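3,4-dihydroxybenzoate decarboxylase (Enterobacter cloacae, PDB 5NY5) probably catalyses the reversible, prenylated-FMN- and metal-dependent decarboxylation of 3,4-dihydroxybenzoate to catechol, as a member of the UbiD family. Local coordinates at residues A112-Y123 against V248-A259. Sequence-based numbering, arbitrary orientation.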
ATOM      1  N   ALA A 112      -7.312 -35.653  56.784  1.00 73.03           N
ATOM      2  CA  ALA A 112      -5.907 -35.982  56.568  1.00 71.91           C
ATOM      3  C   ALA A 112      -5.673 -37.478  56.427  1.00 72.41           C
ATOM      4  O   ALA A 112      -4.626 -37.885  55.913  1.00 71.32           O
ATOM      5  CB  ALA A 112      -5.054 -35.433  57.714  1.00 72.62           C
ATOM      6  N   SER A 113      -6.619 -38.301  56.881  1.00 81.53           N
ATOM      7  CA  SER A 113      -6.502 -39.744  56.709  1.00 79.52           C
ATOM      8  C   SER A 113      -6.346 -40.118  55.240  1.00 78.88           C
ATOM      9  O   SER A 113      -5.654 -41.086  54.910  1.00 83.40           O
ATOM     10  CB  SER A 113      -7.725 -40.431  57.318  1.00 80.49           C
ATOM     11  OG  SER A 113      -7.748 -41.817  57.034  1.00 82.65           O
ATOM     12  N   GLN A 114      -6.966 -39.352  54.343  1.00 73.57           N
ATOM     13  CA  GLN A 114      -6.991 -39.648  52.914  1.00 74.33           C
ATOM     14  C   GLN A 114      -6.163 -38.652  52.109  1.00 68.46           C
ATOM     15  O   GLN A 114      -6.406 -38.447  50.919  1.00 67.27           O
ATOM     16  CB  GLN A 114      -8.427 -39.666  52.397  1.00 79.05           C
ATOM     17  CG  GLN A 114      -9.240 -40.903  52.746  1.00 83.74           C
ATOM     18  CD  GLN A 114     -10.644 -40.817  52.178  1.00 88.46           C
ATOM     19  OE1 GLN A 114     -11.495 -40.105  52.710  1.00 91.51           O
ATOM     20  NE2 GLN A 114     -10.885 -41.522  51.077  1.00 88.20           N
ATOM     21  N   ALA A 115      -5.174 -38.034  52.750  1.00 68.02           N
ATOM     22  CA  ALA A 115      -4.348 -36.989  52.150  1.00 66.18           C
ATOM     23  C   ALA A 115      -2.905 -37.477  52.081  1.00 65.54           C
ATOM     24  O   ALA A 115      -2.083 -37.151  52.952  1.00 65.89           O
ATOM     25  CB  ALA A 115      -4.438 -35.685  52.940  1.00 66.41           C
ATOM     26  N   PRO A 116      -2.554 -38.252  51.054  1.00 64.74           N
ATOM     27  CA  PRO A 116      -1.152 -38.670  50.896  1.00 64.14           C
ATOM     28  C   PRO A 116      -0.182 -37.509  50.866  1.00 62.96           C
ATOM     29  O   PRO A 116       0.979 -37.669  51.258  1.00 63.05           O
ATOM     30  CB  PRO A 116      -1.165 -39.425  49.562  1.00 63.33           C
ATOM     31  CG  PRO A 116      -2.568 -39.869  49.393  1.00 64.24           C
ATOM     32  CD  PRO A 116      -3.419 -38.807  50.001  1.00 64.55           C
ATOM     33  N   CYS A 117      -0.632 -36.332  50.421  1.00 63.11           N
ATOM     34  CA  CYS A 117       0.249 -35.173  50.378  1.00 61.15           C
ATOM     35  C   CYS A 117       0.808 -34.838  51.753  1.00 62.30           C
ATOM     36  O   CYS A 117       1.919 -34.315  51.853  1.00 61.92           O
ATOM     37  CB  CYS A 117      -0.493 -33.969  49.795  1.00 60.38           C
ATOM     38  SG  CYS A 117      -1.690 -33.197  50.901  1.00 61.77           S
ATOM     39  N   GLN A 118       0.078 -35.157  52.823  1.00 63.87           N
ATOM     40  CA  GLN A 118       0.500 -34.824  54.177  1.00 65.21           C
ATOM     41  C   GLN A 118       1.159 -36.000  54.897  1.00 66.40           C
ATOM     42  O   GLN A 118       1.103 -36.083  56.129  1.00 68.04           O
ATOM     43  CB  GLN A 118      -0.686 -34.295  54.983  1.00 66.42           C
ATOM     44  CG  GLN A 118      -1.219 -32.970  54.468  1.00 65.57           C
ATOM     45  CD  GLN A 118      -2.330 -32.403  55.322  1.00 66.96           C
ATOM     46  OE1 GLN A 118      -2.831 -33.065  56.229  1.00 68.53           O
ATOM     47  NE2 GLN A 118      -2.722 -31.168  55.038  1.00 66.53           N
ATOM     48  N   GLU A 119       1.795 -36.910  54.154  1.00 65.73           N
ATOM     49  CA  GLU A 119       2.554 -37.981  54.790  1.00 66.92           C
ATOM     50  C   GLU A 119       3.807 -37.465  55.484  1.00 67.31           C
ATOM     51  O   GLU A 119       4.318 -38.130  56.389  1.00 68.81           O
ATOM     52  CB  GLU A 119       2.929 -39.049  53.761  1.00 66.20           C
ATOM     53  CG  GLU A 119       1.766 -39.916  53.305  1.00 66.54           C
ATOM     54  CD  GLU A 119       2.106 -40.755  52.088  1.00 65.67           C
ATOM     55  OE1 GLU A 119       3.246 -40.647  51.591  1.00 64.74           O
ATOM     56  OE2 GLU A 119       1.235 -41.523  51.626  1.00 66.05           O
ATOM     57  N   GLN A 120       4.317 -36.307  55.070  1.00 66.16           N
ATOM     58  CA  GLN A 120       5.402 -35.620  55.754  1.00 66.72           C
ATOM     59  C   GLN A 120       5.000 -34.171  55.973  1.00 66.55           C
ATOM     60  O   GLN A 120       4.283 -33.581  55.161  1.00 65.35           O
ATOM     61  CB  GLN A 120       6.714 -35.655  54.959  1.00 65.70           C
ATOM     62  CG  GLN A 120       7.248 -37.035  54.638  1.00 65.88           C
ATOM     63  CD  GLN A 120       8.558 -36.974  53.873  1.00 65.00           C
ATOM     64  OE1 GLN A 120       8.667 -37.501  52.768  1.00 63.89           O
ATOM     65  NE2 GLN A 120       9.556 -36.324  54.458  1.00 65.65           N
ATOM     66  N   VAL A 121       5.470 -33.596  57.076  1.00 67.92           N
ATOM     67  CA  VAL A 121       5.197 -32.200  57.400  1.00 68.12           C
ATOM     68  C   VAL A 121       6.477 -31.562  57.919  1.00 68.87           C
ATOM     69  O   VAL A 121       7.118 -32.098  58.828  1.00 70.36           O
ATOM     70  CB  VAL A 121       4.063 -32.054  58.433  1.00 69.62           C
ATOM     71  CG1 VAL A 121       3.939 -30.609  58.870  1.00 70.14           C
ATOM     72  CG2 VAL A 121       2.746 -32.537  57.851  1.00 68.96           C
ATOM     73  N   PHE A 122       6.848 -30.422  57.341  1.00 68.03           N
ATOM     74  CA  PHE A 122       8.001 -29.643  57.778  1.00 68.88           C
ATOM     75  C   PHE A 122       7.514 -28.243  58.125  1.00 69.45           C
ATOM     76  O   PHE A 122       7.137 -27.478  57.232  1.00 68.21           O
ATOM     77  CB  PHE A 122       9.079 -29.590  56.696  1.00 67.57           C
ATOM     78  CG  PHE A 122       9.745 -30.910  56.430  1.00 67.32           C
ATOM     79  CD1 PHE A 122       9.135 -31.862  55.632  1.00 66.10           C
ATOM     80  CD2 PHE A 122      10.990 -31.191  56.961  1.00 68.49           C
ATOM     81  CE1 PHE A 122       9.745 -33.071  55.381  1.00 66.05           C
ATOM     82  CE2 PHE A 122      11.606 -32.399  56.711  1.00 68.42           C
ATOM     83  CZ  PHE A 122      10.983 -33.340  55.920  1.00 67.19           C
ATOM     84  N   TYR A 123       7.514 -27.907  59.412  1.00 71.47           N
ATOM     85  CA  TYR A 123       7.111 -26.576  59.840  1.00 72.37           C
ATOM     86  C   TYR A 123       8.278 -25.605  59.731  1.00 72.77           C
ATOM     87  O   TYR A 123       9.428 -25.958  60.010  1.00 73.45           O
ATOM     88  CB  TYR A 123       6.589 -26.605  61.276  1.00 74.58           C
ATOM     89  CG  TYR A 123       5.303 -27.382  61.448  1.00 74.51           C
ATOM     90  CD1 TYR A 123       4.085 -26.838  61.068  1.00 73.92           C
ATOM     91  CD2 TYR A 123       5.309 -28.656  62.000  1.00 75.23           C
ATOM     92  CE1 TYR A 123       2.909 -27.543  61.226  1.00 74.05           C
ATOM     93  CE2 TYR A 123       4.137 -29.367  62.164  1.00 75.38           C
ATOM     94  CZ  TYR A 123       2.940 -28.808  61.774  1.00 74.79           C
ATOM     95  OH  TYR A 123       1.774 -29.518  61.939  1.00 75.13           O
ATOM     96  N   VAL A 248      -7.861 -31.294  51.084  1.00 73.17           N
ATOM     97  CA  VAL A 248      -7.536 -31.487  52.491  1.00 74.84           C
ATOM     98  C   VAL A 248      -7.278 -30.125  53.116  1.00 75.85           C
ATOM     99  O   VAL A 248      -6.647 -29.261  52.499  1.00 74.81           O
ATOM    100  CB  VAL A 248      -6.319 -32.422  52.672  1.00 74.17           C
ATOM    101  CG1 VAL A 248      -5.148 -31.949  51.828  1.00 72.43           C
ATOM    102  CG2 VAL A 248      -5.920 -32.517  54.138  1.00 75.98           C
ATOM    103  N   GLN A 249      -7.780 -29.929  54.332  1.00 77.99           N
ATOM    104  CA  GLN A 249      -7.543 -28.680  55.041  1.00 79.26           C
ATOM    105  C   GLN A 249      -6.051 -28.485  55.277  1.00 78.73           C
ATOM    106  O   GLN A 249      -5.310 -29.446  55.502  1.00 78.33           O
ATOM    107  CB  GLN A 249      -8.296 -28.677  56.371  1.00 81.81           C
ATOM    108  CG  GLN A 249      -8.125 -27.407  57.184  1.00 83.45           C
ATOM    109  CD  GLN A 249      -8.652 -26.185  56.465  1.00 83.23           C
ATOM    110  OE1 GLN A 249      -9.616 -26.265  55.704  1.00 82.72           O
ATOM    111  NE2 GLN A 249      -8.018 -25.043  56.699  1.00 83.71           N
ATOM    112  N   GLY A 250      -5.609 -27.233  55.207  1.00 78.84           N
ATOM    113  CA  GLY A 250      -4.213 -26.934  55.443  1.00 78.55           C
ATOM    114  C   GLY A 250      -3.794 -27.249  56.864  1.00 80.39           C
ATOM    115  O   GLY A 250      -4.608 -27.376  57.780  1.00 82.21           O
ATOM    116  N   VAL A 251      -2.484 -27.379  57.040  1.00 79.99           N
ATOM    117  CA  VAL A 251      -1.901 -27.718  58.329  1.00 81.64           C
ATOM    118  C   VAL A 251      -1.422 -26.478  59.073  1.00 83.18           C
ATOM    119  O   VAL A 251      -1.583 -26.382  60.290  1.00 85.31           O
ATOM    120  CB  VAL A 251      -0.757 -28.737  58.133  1.00 80.48           C
ATOM    121  CG1 VAL A 251       0.202 -28.708  59.299  1.00 82.02           C
ATOM    122  CG2 VAL A 251      -1.326 -30.136  57.954  1.00 79.97           C
ATOM    123  N   ALA A 252      -0.855 -25.508  58.356  1.00 82.27           N
ATOM    124  CA  ALA A 252      -0.311 -24.311  58.978  1.00 83.73           C
ATOM    125  C   ALA A 252      -0.961 -23.014  58.521  1.00 83.99           C
ATOM    126  O   ALA A 252      -0.717 -21.975  59.145  1.00 85.60           O
ATOM    127  CB  ALA A 252       1.201 -24.216  58.725  1.00 82.88           C
ATOM    128  N   VAL A 253      -1.768 -23.030  57.459  1.00 82.57           N
ATOM    129  CA  VAL A 253      -2.377 -21.823  56.920  1.00 82.74           C
ATOM    130  C   VAL A 253      -3.868 -22.064  56.724  1.00 82.98           C
ATOM    131  O   VAL A 253      -4.359 -23.190  56.803  1.00 82.65           O
ATOM    132  CB  VAL A 253      -1.724 -21.375  55.597  1.00 80.67           C
ATOM    133  CG1 VAL A 253      -0.252 -21.058  55.809  1.00 80.66           C
ATOM    134  CG2 VAL A 253      -1.898 -22.444  54.533  1.00 78.42           C
ATOM    135  N   LYS A 254      -4.588 -20.975  56.455  1.00 83.67           N
ATOM    136  CA  LYS A 254      -6.047 -21.002  56.341  1.00 84.31           C
ATOM    137  C   LYS A 254      -6.450 -21.179  54.876  1.00 82.12           C
ATOM    138  O   LYS A 254      -6.998 -20.287  54.227  1.00 82.08           O
ATOM    139  CB  LYS A 254      -6.647 -19.732  56.931  1.00 86.57           C
ATOM    140  CG  LYS A 254      -6.256 -19.466  58.372  1.00 88.93           C
ATOM    141  CD  LYS A 254      -6.867 -20.495  59.310  1.00 90.13           C
ATOM    142  CE  LYS A 254      -6.521 -20.191  60.759  1.00 92.66           C
ATOM    143  NZ  LYS A 254      -5.052 -20.219  60.994  1.00 92.14           N
ATOM    144  N   GLU A 255      -6.168 -22.373  54.360  1.00 80.37           N
ATOM    145  CA  GLU A 255      -6.499 -22.717  52.984  1.00 78.30           C
ATOM    146  C   GLU A 255      -6.344 -24.220  52.809  1.00 77.11           C
ATOM    147  O   GLU A 255      -5.545 -24.854  53.502  1.00 77.33           O
ATOM    148  CB  GLU A 255      -5.605 -21.967  51.986  1.00 76.76           C
ATOM    149  CG  GLU A 255      -6.076 -22.035  50.543  1.00 74.94           C
ATOM    150  CD  GLU A 255      -7.510 -21.575  50.375  1.00 75.88           C
ATOM    151  OE1 GLU A 255      -8.395 -22.437  50.189  1.00 75.70           O
ATOM    152  OE2 GLU A 255      -7.755 -20.353  50.438  1.00 76.93           O
ATOM    153  N   LYS A 256      -7.118 -24.778  51.883  1.00 75.98           N
ATOM    154  CA  LYS A 256      -7.056 -26.199  51.582  1.00 74.87           C
ATOM    155  C   LYS A 256      -5.968 -26.481  50.552  1.00 72.67           C
ATOM    156  O   LYS A 256      -5.462 -25.578  49.883  1.00 71.86           O
ATOM    157  CB  LYS A 256      -8.408 -26.700  51.075  1.00 74.85           C
ATOM    158  CG  LYS A 256      -9.516 -26.627  52.109  1.00 77.14           C
ATOM    159  CD  LYS A 256     -10.742 -25.923  51.556  1.00 77.60           C
ATOM    160  CE  LYS A 256     -11.767 -25.665  52.648  1.00 80.14           C
ATOM    161  NZ  LYS A 256     -12.836 -24.732  52.191  1.00 80.87           N
ATOM    162  N   ALA A 257      -5.609 -27.758  50.432  1.00 71.84           N
ATOM    163  CA  ALA A 257      -4.578 -28.200  49.505  1.00 69.92           C
ATOM    164  C   ALA A 257      -5.049 -29.444  48.765  1.00 68.87           C
ATOM    165  O   ALA A 257      -5.999 -30.114  49.175  1.00 69.76           O
ATOM    166  CB  ALA A 257      -3.253 -28.490  50.225  1.00 70.14           C
ATOM    167  N   ILE A 258      -4.369 -29.742  47.659  1.00 67.08           N
ATOM    168  CA  ILE A 258      -4.682 -30.936  46.880  1.00 66.07           C
ATOM    169  C   ILE A 258      -4.260 -32.162  47.678  1.00 66.65           C
ATOM    170  O   ILE A 258      -3.077 -32.339  47.990  1.00 66.47           O
ATOM    171  CB  ILE A 258      -3.992 -30.896  45.511  1.00 64.15           C
ATOM    172  CG1 ILE A 258      -4.475 -29.689  44.706  1.00 63.68           C
ATOM    173  CG2 ILE A 258      -4.251 -32.184  44.746  1.00 63.27           C
ATOM    174  CD1 ILE A 258      -5.952 -29.709  44.401  1.00 64.10           C
ATOM    175  N   ALA A 259      -5.231 -33.015  48.010  1.00 67.46           N
ATOM    176  CA  ALA A 259      -4.956 -34.150  48.884  1.00 68.32           C
ATOM    177  C   ALA A 259      -4.015 -35.152  48.226  1.00 67.06           C
ATOM    178  O   ALA A 259      -3.144 -35.721  48.892  1.00 67.49           O
ATOM    179  CB  ALA A 259      -6.263 -34.828  49.289  1.00 69.53           C
TER
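Ala115, Cys117 and Gln118 pack on a beta hairpin through Val248 and Ala259, joining two elements well away from the centre of the chain, within its UbiD-family, Rift-related (FMN-binding clan) region. The hairpin, strands 246-249 and 256-258, is closed by paired backbone bonds between Val248 and Ala257. The facing segment makes two short 3-10 turns before entering strand 120-123, which pairs with strand 303-311 of the large antiparallel sheet. The contact illustrates how a connection without regular pairing to its neighbour can be fixed by two backbone acceptors and small apolar side chains.

At one end, Cys117 N donates to Ala259 O over 3.0 Å. Beside Ala259, Val248 directs both methyls at the 3-10 turns: CG2 lies 3.7 Å from Ala115 CB, while CG1 meets Cys117 SG at 3.8 Å. SG also comes within 3.3 Å of Ile258 O.

Further along, the extended side chain of Gln118 (chi2 -176°) carries its amide between Val248 CG2 and Val251 CG2, both of which touch CD. Its NE2 donates to Gln249 O at 3.1 Å, a somewhat bent bond (146° at the hydrogen) with the donor tilted out of the carbonyl plane. One bond and two methyls thus restrain the amide. The hairpin loop is tied separately to the large sheet, where Glu266 accepts the backbone N-H groups of Val251 and Ala252.

Tyr123 crosses Val251 at about a right angle: Ala252 CB sits at the ring edge, Val121 CG1, from the same strand as the tyrosine, lies over one face toward the rim, and Val251 CG1 approaches Tyr123 OH to 3.2 Å.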